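Local coordinates for polysaccharide deacetylase-like protein (Bacillus anthracis, PDB 4V33), which is one of two putative polysaccharide deacetylases required for osmotic stability and cell shape maintenance, probably acting on cell-wall glycans with a zinc ion, at residues P145-H150 with K198-T203; V202-G207 with P228-Y233; N213-L218 with S256-M261. One frame throughout, in Å; residues are numbered along the deposited sequence.

Interaction 1 of 3, residues P145-H150 with K198-T203. With ACT (acetate ion), chain E; ACT (acetate ion), chain C.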
loop_
_atom_site.group_PDB
_atom_site.type_symbol
_atom_site.label_atom_id
_atom_site.label_comp_id
_atom_site.label_asym_id
_atom_site.label_seq_id
_atom_site.Cartn_x
_atom_site.Cartn_y
_atom_site.Cartn_z
ATOM N N PRO A 145 -1.867 -6.277 1.672
ATOM C CA PRO A 145 -2.503 -6.487 2.976
ATOM C C PRO A 145 -2.431 -5.216 3.807
ATOM O O PRO A 145 -1.391 -4.551 3.866
ATOM C CB PRO A 145 -1.676 -7.606 3.616
ATOM C CG PRO A 145 -0.376 -7.645 2.844
ATOM C CD PRO A 145 -0.636 -7.061 1.485
ATOM N N VAL A 146 -3.549 -4.897 4.446
ATOM C CA VAL A 146 -3.647 -3.736 5.315
ATOM C C VAL A 146 -3.968 -4.270 6.710
ATOM O O VAL A 146 -5.100 -4.663 6.990
ATOM C CB VAL A 146 -4.729 -2.758 4.825
ATOM C CG1 VAL A 146 -4.799 -1.533 5.738
ATOM C CG2 VAL A 146 -4.440 -2.344 3.379
ATOM N N LEU A 147 -2.947 -4.326 7.561
ATOM C CA LEU A 147 -3.095 -4.893 8.906
ATOM C C LEU A 147 -3.839 -3.952 9.834
ATOM O O LEU A 147 -3.637 -2.736 9.794
ATOM C CB LEU A 147 -1.720 -5.166 9.503
ATOM C CG LEU A 147 -0.881 -6.232 8.794
ATOM C CD1 LEU A 147 0.582 -6.165 9.241
ATOM C CD2 LEU A 147 -1.457 -7.607 9.119
ATOM N N MET A 148 -4.686 -4.524 10.689
ATOM C CA MET A 148 -5.419 -3.749 11.679
ATOM C C MET A 148 -5.066 -4.192 13.100
ATOM O O MET A 148 -5.383 -5.321 13.507
ATOM C CB MET A 148 -6.919 -3.891 11.468
ATOM C CG MET A 148 -7.742 -3.165 12.538
ATOM S SD MET A 148 -9.511 -3.287 12.279
ATOM C CE MET A 148 -9.702 -5.067 12.241
ATOM N N TYR A 149 -4.392 -3.301 13.823
ATOM C CA TYR A 149 -4.130 -3.459 15.250
ATOM C C TYR A 149 -4.968 -2.486 16.058
ATOM O O TYR A 149 -5.478 -1.496 15.522
ATOM C CB TYR A 149 -2.664 -3.169 15.545
ATOM C CG TYR A 149 -1.691 -4.186 15.006
ATOM C CD1 TYR A 149 -1.370 -5.323 15.751
ATOM C CD2 TYR A 149 -1.072 -4.014 13.779
ATOM C CE1 TYR A 149 -0.477 -6.253 15.291
ATOM C CE2 TYR A 149 -0.170 -4.949 13.297
ATOM C CZ TYR A 149 0.133 -6.060 14.057
ATOM O OH TYR A 149 1.032 -6.976 13.571
ATOM N N HIS A 150 -5.128 -2.776 17.347
ATOM C CA HIS A 150 -5.752 -1.855 18.282
ATOM C C HIS A 150 -4.795 -1.533 19.426
ATOM O O HIS A 150 -3.956 -0.644 19.289
ATOM C CB HIS A 150 -7.079 -2.415 18.787
ATOM C CG HIS A 150 -8.180 -2.307 17.782
ATOM N ND1 HIS A 150 -8.289 -3.154 16.700
ATOM C CD2 HIS A 150 -9.195 -1.416 17.670
ATOM C CE1 HIS A 150 -9.344 -2.807 15.980
ATOM N NE2 HIS A 150 -9.901 -1.750 16.539
ATOM N N LYS A 198 6.642 -6.605 -2.008
ATOM C CA LYS A 198 5.793 -6.989 -0.878
ATOM C C LYS A 198 5.248 -5.805 -0.078
ATOM O O LYS A 198 5.537 -5.663 1.115
ATOM C CB LYS A 198 6.566 -7.935 0.045
ATOM C CG LYS A 198 6.986 -9.236 -0.616
ATOM C CD LYS A 198 7.662 -10.149 0.403
ATOM C CE LYS A 198 8.189 -11.403 -0.249
ATOM N NZ LYS A 198 8.766 -12.319 0.775
ATOM N N PRO A 199 4.464 -4.940 -0.732
ATOM C CA PRO A 199 3.868 -3.801 -0.027
ATOM C C PRO A 199 2.936 -4.257 1.085
ATOM O O PRO A 199 2.239 -5.259 0.938
ATOM C CB PRO A 199 3.053 -3.104 -1.128
ATOM C CG PRO A 199 2.748 -4.205 -2.117
ATOM C CD PRO A 199 4.017 -5.022 -2.136
ATOM N N ILE A 200 2.933 -3.527 2.194
ATOM C CA ILE A 200 2.042 -3.827 3.303
ATOM C C ILE A 200 1.797 -2.551 4.107
ATOM O O ILE A 200 2.689 -1.704 4.212
ATOM C CB ILE A 200 2.623 -4.959 4.191
ATOM C CG1 ILE A 200 1.595 -5.416 5.233
ATOM C CG2 ILE A 200 3.950 -4.536 4.850
ATOM C CD1 ILE A 200 1.918 -6.809 5.809
ATOM N N PHE A 201 0.585 -2.414 4.639
ATOM C CA PHE A 201 0.218 -1.265 5.456
ATOM C C PHE A 201 -0.059 -1.724 6.873
ATOM O O PHE A 201 -0.979 -2.504 7.105
ATOM C CB PHE A 201 -1.045 -0.590 4.897
ATOM C CG PHE A 201 -0.789 0.246 3.678
ATOM C CD1 PHE A 201 -0.395 -0.341 2.488
ATOM C CD2 PHE A 201 -0.944 1.622 3.720
ATOM C CE1 PHE A 201 -0.149 0.429 1.357
ATOM C CE2 PHE A 201 -0.705 2.395 2.596
ATOM C CZ PHE A 201 -0.307 1.804 1.421
ATOM N N VAL A 202 0.752 -1.260 7.816
ATOM C CA VAL A 202 0.482 -1.502 9.225
ATOM C C VAL A 202 -0.381 -0.344 9.729
ATOM O O VAL A 202 0.013 0.822 9.603
ATOM C CB VAL A 202 1.782 -1.562 10.040
ATOM C CG1 VAL A 202 1.480 -1.798 11.522
ATOM C CG2 VAL A 202 2.711 -2.659 9.487
ATOM N N THR A 203 -1.560 -0.663 10.267
ATOM C CA THR A 203 -2.448 0.381 10.801
ATOM C C THR A 203 -2.904 0.061 12.218
ATOM O O THR A 203 -3.020 -1.113 12.601
ATOM C CB THR A 203 -3.712 0.659 9.911
ATOM O OG1 THR A 203 -4.722 -0.334 10.144
ATOM C CG2 THR A 203 -3.356 0.705 8.425
HETATM C C ACT E . 6.599 -14.163 2.820
HETATM O O ACT E . 5.954 -13.798 3.825
HETATM O OXT ACT E . 6.492 -13.429 1.816
HETATM C CH3 ACT E . 7.444 -15.402 2.821
HETATM C C ACT C . -12.670 0.020 14.695
HETATM O O ACT C . -11.520 0.199 15.178
HETATM O OXT ACT C . -13.667 0.197 15.445
HETATM C CH3 ACT C . -12.852 -0.390 13.271
#

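Interaction 2 of 3, residues V202-G207 with P228-Y233. With ZN (zinc ion), chain D.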
loop_
_atom_site.group_PDB
_atom_site.type_symbol
_atom_site.label_atom_id
_atom_site.label_comp_id
_atom_site.label_asym_id
_atom_site.label_seq_id
_atom_site.Cartn_x
_atom_site.Cartn_y
_atom_site.Cartn_z
ATOM N N VAL A 202 0.752 -1.260 7.816
ATOM C CA VAL A 202 0.482 -1.502 9.225
ATOM C C VAL A 202 -0.381 -0.344 9.729
ATOM O O VAL A 202 0.013 0.822 9.603
ATOM C CB VAL A 202 1.782 -1.562 10.040
ATOM C CG1 VAL A 202 1.480 -1.798 11.522
ATOM C CG2 VAL A 202 2.711 -2.659 9.487
ATOM N N THR A 203 -1.560 -0.663 10.267
ATOM C CA THR A 203 -2.448 0.381 10.801
ATOM C C THR A 203 -2.904 0.061 12.218
ATOM O O THR A 203 -3.020 -1.113 12.601
ATOM C CB THR A 203 -3.712 0.659 9.911
ATOM O OG1 THR A 203 -4.722 -0.334 10.144
ATOM C CG2 THR A 203 -3.356 0.705 8.425
ATOM N N PHE A 204 -3.189 1.125 12.965
ATOM C CA PHE A 204 -3.664 1.055 14.344
ATOM C C PHE A 204 -4.921 1.879 14.462
ATOM O O PHE A 204 -4.984 3.001 13.939
ATOM C CB PHE A 204 -2.624 1.654 15.291
ATOM C CG PHE A 204 -1.313 0.946 15.271
ATOM C CD1 PHE A 204 -0.331 1.322 14.370
ATOM C CD2 PHE A 204 -1.054 -0.096 16.152
ATOM C CE1 PHE A 204 0.897 0.672 14.330
ATOM C CE2 PHE A 204 0.177 -0.756 16.119
ATOM C CZ PHE A 204 1.153 -0.369 15.205
ATOM N N ASP A 205 -5.907 1.341 15.171
ATOM C CA ASP A 205 -7.158 2.059 15.386
ATOM C C ASP A 205 -7.277 2.593 16.798
ATOM O O ASP A 205 -7.112 1.836 17.766
ATOM C CB ASP A 205 -8.364 1.152 15.113
ATOM C CG ASP A 205 -8.607 0.924 13.629
ATOM O OD1 ASP A 205 -7.749 1.289 12.809
ATOM O OD2 ASP A 205 -9.675 0.379 13.286
ATOM N N ASP A 206 -7.566 3.896 16.867
ATOM C CA ASP A 206 -8.132 4.642 18.010
ATOM C C ASP A 206 -7.223 5.707 18.613
ATOM O O ASP A 206 -7.714 6.729 19.105
ATOM C CB ASP A 206 -8.698 3.769 19.146
ATOM C CG ASP A 206 -9.854 2.879 18.709
ATOM O OD1 ASP A 206 -10.326 2.937 17.537
ATOM O OD2 ASP A 206 -10.293 2.100 19.582
ATOM N N GLY A 207 -5.914 5.486 18.584
ATOM C CA GLY A 207 -4.993 6.415 19.210
ATOM C C GLY A 207 -4.833 6.181 20.701
ATOM O O GLY A 207 -4.712 7.127 21.477
ATOM N N PRO A 228 10.673 1.266 8.792
ATOM C CA PRO A 228 9.256 1.034 9.061
ATOM C C PRO A 228 8.449 2.318 9.100
ATOM O O PRO A 228 8.940 3.366 9.528
ATOM C CB PRO A 228 9.268 0.394 10.452
ATOM C CG PRO A 228 10.497 0.994 11.104
ATOM C CD PRO A 228 11.511 1.106 9.995
ATOM N N VAL A 229 7.213 2.215 8.621
ATOM C CA VAL A 229 6.217 3.269 8.784
ATOM C C VAL A 229 4.887 2.620 9.139
ATOM O O VAL A 229 4.705 1.416 8.953
ATOM C CB VAL A 229 6.050 4.133 7.514
ATOM C CG1 VAL A 229 7.316 4.939 7.238
ATOM C CG2 VAL A 229 5.678 3.267 6.324
ATOM N N ALA A 230 3.955 3.412 9.664
ATOM C CA ALA A 230 2.644 2.898 10.021
ATOM C C ALA A 230 1.632 4.026 10.075
ATOM O O ALA A 230 2.004 5.197 10.156
ATOM C CB ALA A 230 2.697 2.181 11.387
ATOM N N THR A 231 0.356 3.657 10.028
ATOM C CA THR A 231 -0.744 4.621 10.094
ATOM C C THR A 231 -1.464 4.486 11.432
ATOM O O THR A 231 -1.791 3.381 11.859
ATOM C CB THR A 231 -1.759 4.355 8.974
ATOM O OG1 THR A 231 -1.116 4.527 7.703
ATOM C CG2 THR A 231 -2.950 5.305 9.071
ATOM N N GLU A 232 -1.699 5.617 12.093
ATOM C CA GLU A 232 -2.497 5.643 13.308
ATOM C C GLU A 232 -3.787 6.361 12.966
ATOM O O GLU A 232 -3.750 7.492 12.489
ATOM C CB GLU A 232 -1.768 6.422 14.405
ATOM C CG GLU A 232 -2.595 6.609 15.682
ATOM C CD GLU A 232 -2.749 5.314 16.443
ATOM O OE1 GLU A 232 -1.703 4.769 16.869
ATOM O OE2 GLU A 232 -3.897 4.835 16.592
ATOM N N TYR A 233 -4.920 5.703 13.188
ATOM C CA TYR A 233 -6.207 6.351 12.984
ATOM C C TYR A 233 -6.699 6.866 14.333
ATOM O O TYR A 233 -7.159 6.102 15.172
ATOM C CB TYR A 233 -7.211 5.363 12.416
ATOM C CG TYR A 233 -6.956 4.835 11.013
ATOM C CD1 TYR A 233 -7.134 5.644 9.895
ATOM C CD2 TYR A 233 -6.606 3.500 10.811
ATOM C CE1 TYR A 233 -6.949 5.144 8.605
ATOM C CE2 TYR A 233 -6.424 2.988 9.535
ATOM C CZ TYR A 233 -6.613 3.811 8.442
ATOM O OH TYR A 233 -6.450 3.302 7.179
HETATM ZN ZN ZN D . -11.986 2.098 16.477
HETATM O O HOH W 1 3.004 0.270 7.200
HETATM O O HOH W 2 0.071 2.142 6.999
HETATM O O HOH W 3 -12.088 0.608 17.863
#

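Interaction 3 of 3, residues N213-L218 with S256-M261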
loop_
_atom_site.group_PDB
_atom_site.type_symbol
_atom_site.label_atom_id
_atom_site.label_comp_id
_atom_site.label_asym_id
_atom_site.label_seq_id
_atom_site.Cartn_x
_atom_site.Cartn_y
_atom_site.Cartn_z
ATOM N N ASN A 213 4.003 2.056 22.642
ATOM C CA ASN A 213 4.774 0.806 22.663
ATOM C C ASN A 213 5.098 0.319 21.255
ATOM O O ASN A 213 6.210 -0.154 20.998
ATOM C CB ASN A 213 4.026 -0.300 23.412
ATOM C CG ASN A 213 3.861 0.005 24.886
ATOM O OD1 ASN A 213 4.715 0.647 25.501
ATOM N ND2 ASN A 213 2.756 -0.456 25.461
ATOM N N ALA A 214 4.127 0.427 20.347
ATOM C CA ALA A 214 4.354 0.058 18.952
ATOM C C ALA A 214 5.401 0.965 18.323
ATOM O O ALA A 214 6.293 0.503 17.622
ATOM C CB ALA A 214 3.053 0.110 18.161
ATOM N N PHE A 215 5.281 2.264 18.583
ATOM C CA PHE A 215 6.257 3.248 18.138
ATOM C C PHE A 215 7.677 2.863 18.564
ATOM O O PHE A 215 8.600 2.829 17.746
ATOM C CB PHE A 215 5.847 4.619 18.700
ATOM C CG PHE A 215 6.837 5.720 18.450
ATOM C CD1 PHE A 215 7.336 5.964 17.178
ATOM C CD2 PHE A 215 7.237 6.543 19.494
ATOM C CE1 PHE A 215 8.238 6.987 16.957
ATOM C CE2 PHE A 215 8.142 7.573 19.278
ATOM C CZ PHE A 215 8.640 7.797 18.007
ATOM N N HIS A 216 7.846 2.563 19.844
ATOM C CA HIS A 216 9.157 2.191 20.362
ATOM C C HIS A 216 9.697 0.906 19.735
ATOM O O HIS A 216 10.894 0.798 19.481
ATOM C CB HIS A 216 9.104 2.071 21.885
ATOM C CG HIS A 216 8.819 3.368 22.573
ATOM N ND1 HIS A 216 8.160 3.441 23.780
ATOM C CD2 HIS A 216 9.109 4.643 22.223
ATOM C CE1 HIS A 216 8.049 4.708 24.142
ATOM N NE2 HIS A 216 8.616 5.458 23.214
ATOM N N VAL A 217 8.820 -0.062 19.482
ATOM C CA VAL A 217 9.231 -1.305 18.829
ATOM C C VAL A 217 9.703 -1.012 17.407
ATOM O O VAL A 217 10.728 -1.527 16.954
ATOM C CB VAL A 217 8.082 -2.330 18.804
ATOM C CG1 VAL A 217 8.362 -3.440 17.800
ATOM C CG2 VAL A 217 7.845 -2.904 20.204
ATOM N N LEU A 218 8.955 -0.172 16.698
ATOM C CA LEU A 218 9.352 0.200 15.344
ATOM C C LEU A 218 10.678 0.980 15.304
ATOM O O LEU A 218 11.503 0.773 14.403
ATOM C CB LEU A 218 8.223 0.957 14.639
ATOM C CG LEU A 218 6.971 0.117 14.363
ATOM C CD1 LEU A 218 5.869 0.998 13.758
ATOM C CD2 LEU A 218 7.297 -1.063 13.446
ATOM N N SER A 256 9.347 11.598 13.816
ATOM C CA SER A 256 10.290 10.491 13.626
ATOM C C SER A 256 10.305 9.995 12.187
ATOM O O SER A 256 11.221 9.279 11.783
ATOM C CB SER A 256 9.926 9.313 14.532
ATOM O OG SER A 256 8.753 8.658 14.065
ATOM N N GLY A 257 9.273 10.352 11.431
ATOM C CA GLY A 257 9.109 9.857 10.079
ATOM C C GLY A 257 8.428 8.502 10.020
ATOM O O GLY A 257 8.179 7.977 8.937
ATOM N N ILE A 258 8.122 7.931 11.181
ATOM C CA ILE A 258 7.528 6.598 11.224
ATOM C C ILE A 258 6.011 6.630 11.050
ATOM O O ILE A 258 5.452 5.835 10.306
ATOM C CB ILE A 258 7.925 5.825 12.516
ATOM C CG1 ILE A 258 9.441 5.586 12.531
ATOM C CG2 ILE A 258 7.187 4.489 12.607
ATOM C CD1 ILE A 258 9.950 4.946 13.818
ATOM N N PHE A 259 5.333 7.553 11.723
ATOM C CA PHE A 259 3.880 7.529 11.689
ATOM C C PHE A 259 3.222 8.524 10.751
ATOM O O PHE A 259 3.636 9.676 10.640
ATOM C CB PHE A 259 3.299 7.688 13.094
ATOM C CG PHE A 259 3.220 6.400 13.850
ATOM C CD1 PHE A 259 4.305 5.947 14.576
ATOM C CD2 PHE A 259 2.064 5.627 13.817
ATOM C CE1 PHE A 259 4.249 4.744 15.263
ATOM C CE2 PHE A 259 2.001 4.421 14.501
ATOM C CZ PHE A 259 3.099 3.987 15.233
ATOM N N SER A 260 2.186 8.030 10.085
ATOM C CA SER A 260 1.234 8.870 9.376
ATOM C C SER A 260 -0.009 8.934 10.261
ATOM O O SER A 260 -0.612 7.907 10.565
ATOM C CB SER A 260 0.884 8.229 8.042
ATOM O OG SER A 260 -0.111 8.971 7.361
ATOM N N MET A 261 -0.383 10.138 10.686
ATOM C CA MET A 261 -1.477 10.301 11.641
ATOM C C MET A 261 -2.743 10.666 10.883
ATOM O O MET A 261 -2.836 11.733 10.279
ATOM C CB MET A 261 -1.121 11.384 12.665
ATOM C CG MET A 261 -2.070 11.487 13.856
ATOM S SD MET A 261 -1.946 10.082 14.992
ATOM C CE MET A 261 -0.197 9.856 14.955
#

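Interaction 1 of 3, residues P145-H150 with K198-T203
Two donors of one residue converge on the carbonyl oxygen Leu147 O: Thr203 OG1 lies 2.7 Å from it and Thr203 N 3.0 Å. The hydroxyl comes in 17° from the carbonyl plane, whereas the amide is tilted by 33° and its N-H is visibly bent. This grip depends on the threonine's first torsion, 80°, which puts OG1 between its own backbone N and carbonyl carbon, facing the neighbouring strand; Thr203 OG1 is also hydrogen-bonded to Arg343 NH1. The rest is regular parallel pairing of strands 146-149 and 199-203. Phe201 N gives a nearly straight bond to Pro145 O, Leu147 N reaches Phe201 O at 2.7 Å, and Tyr149 N closes the series on Thr203 O.

Side chains alternate between the two faces. On one, Val146 CG1 meets Thr203 CG2 at 3.8 Å and also touches Phe201 CB. On the other, Leu147 CD1 packs 3.7 Å from Ile200 CD1 and a little farther from Val202 CG2, while Pro145 CG sits across the end of the isoleucine chain. The Tyr149 ring takes Thr203 O at its edge and has Val202 CG1 4.0 Å from CE2; its hydroxyl is hydrogen-bonded to Gln173.

The pair lies in the parallel sheet of the deacetylase fold, where strand 341-345 flanks 146-149 on the side away from 199-206. Helix 352-359 covers Leu147 and Ile200 through Phe355 and Ile359, and helix 167-179 packs on Val202 and Tyr149.

Interaction 2 of 3, residues V202-G207 with P228-Y233
Asp206 OD1 binds the zinc ion at 2.1 Å at the C-terminal end of strand 199-206, the first strand of a beta-alpha-beta unit whose second strand, 230-234, holds the metal ligand's own backbone: Asp206 N donates to Tyr233 O at 2.8 Å. His264 and His268 complete the protein ligands, the Asp-His-His set familiar from polysaccharide deacetylases. A water on the zinc also donates to Asp206 OD2, so both carboxylate oxygens are engaged.

Behind this first shell, parallel pairing sets the strand in place. Tyr233 N points almost straight at Phe204 O, while Phe204 N donates to Thr231 O, and Thr231 N to Val202 O. Asp205, next to the ligand, is held in a salt bridge with Arg343; its OD1 comes 3.2 Å from Tyr233 CD2, with the carboxylate and ring planes 78° apart. Over the centre of the Tyr233 ring, on one face, stands Thr231 CG2, and Thr203 CB approaches CE2 of the same ring.

Phe204 and Glu232 meet among the side chains that project toward helix 211-221. Ala230 CB abuts the phenyl edge at CE1, 3.8 Å away and in the ring plane, and Glu232 OE1 comes 3.6 Å from Phe204 CB. The glutamate reaches back over the neighbouring strand because its chain folds at the second torsion, 71°. Farther down the strands, one water accepts from Val202 N and lies within hydrogen-bonding distance of Val229 O, just before strand 230-234 begins. At the metal end, Glu232 OE2 lies 2.9 Å from Gly207 N, a weak bond with 120° at the hydrogen.

Interaction 3 of 3, residues N213-L218 with S256-M261
Helix 211-221, the connecting helix of a beta-alpha-beta unit, lies here against the turn that carries the chain from helix 247-255 into strand 259-263. Phe215 and Leu218, one helical turn apart, supply its side of the contact; Ser256, Ile258 and Phe259 supply the other.

Phe215 CG stands anti to the backbone N (first torsion 174°), sending the ring out toward the turn. Ser256 meets that ring at its edge, with OG 3.4 Å from Phe215 CE1 and CB near the ring plane. The same hydroxyl oxygen accepts from Ile258 N at 3.0 Å in an ST turn, with 157° at the hydrogen, and is hydrogen-bonded to Met253 O as well. Gly257, with positive phi, is where the backbone leaves the helical conformation, between Ser256 and Ile258.

Nearer the sheet, the Phe259 ring presses CE1 against Phe215 CB at 3.8 Å, the two side chains meeting at a slant. Leu218 reaches across with CD1, 3.9 Å from Ile258 CG2 and 4.3 Å from Phe259 CZ. Ile258 also extends its other branch, CD1, to 4.1 Å from Phe215 CE1. The contact is thus wholly apolar apart from Ser256 at the edge of the Phe215 ring. Ala230 and Glu232 border Phe259 from strand 230-234, and Met253 packs on both phenylalanines from helix 247-255, as in the deformed (beta/alpha) barrel of the polysaccharide deacetylase family, where helices pack on the outside of the parallel strands.

All three interactions belong to the parallel sheet of the deacetylase domain and the helices around it. Interactions 1 and 2 share Val202 and Thr203 on strand 199-206, flanked by 146-149 and 230-234; their centres are about 8 Å apart, and Tyr149 O probably bonds to Asp205 N. Interaction 3, centred about 8 Å from interaction 2 and 13 Å from interaction 1, adds helix 211-221 and the next strand, 259-263, which pairs with 230-234 through Ala230. Along the chain interaction 1 runs into interaction 2, whose segments alternate with those of interaction 3. Neighbouring strands are thus joined side by side and flanked by a helix, with Asp206, one of three protein ligands of the zinc ion, at the C-terminal end of strand 199-206.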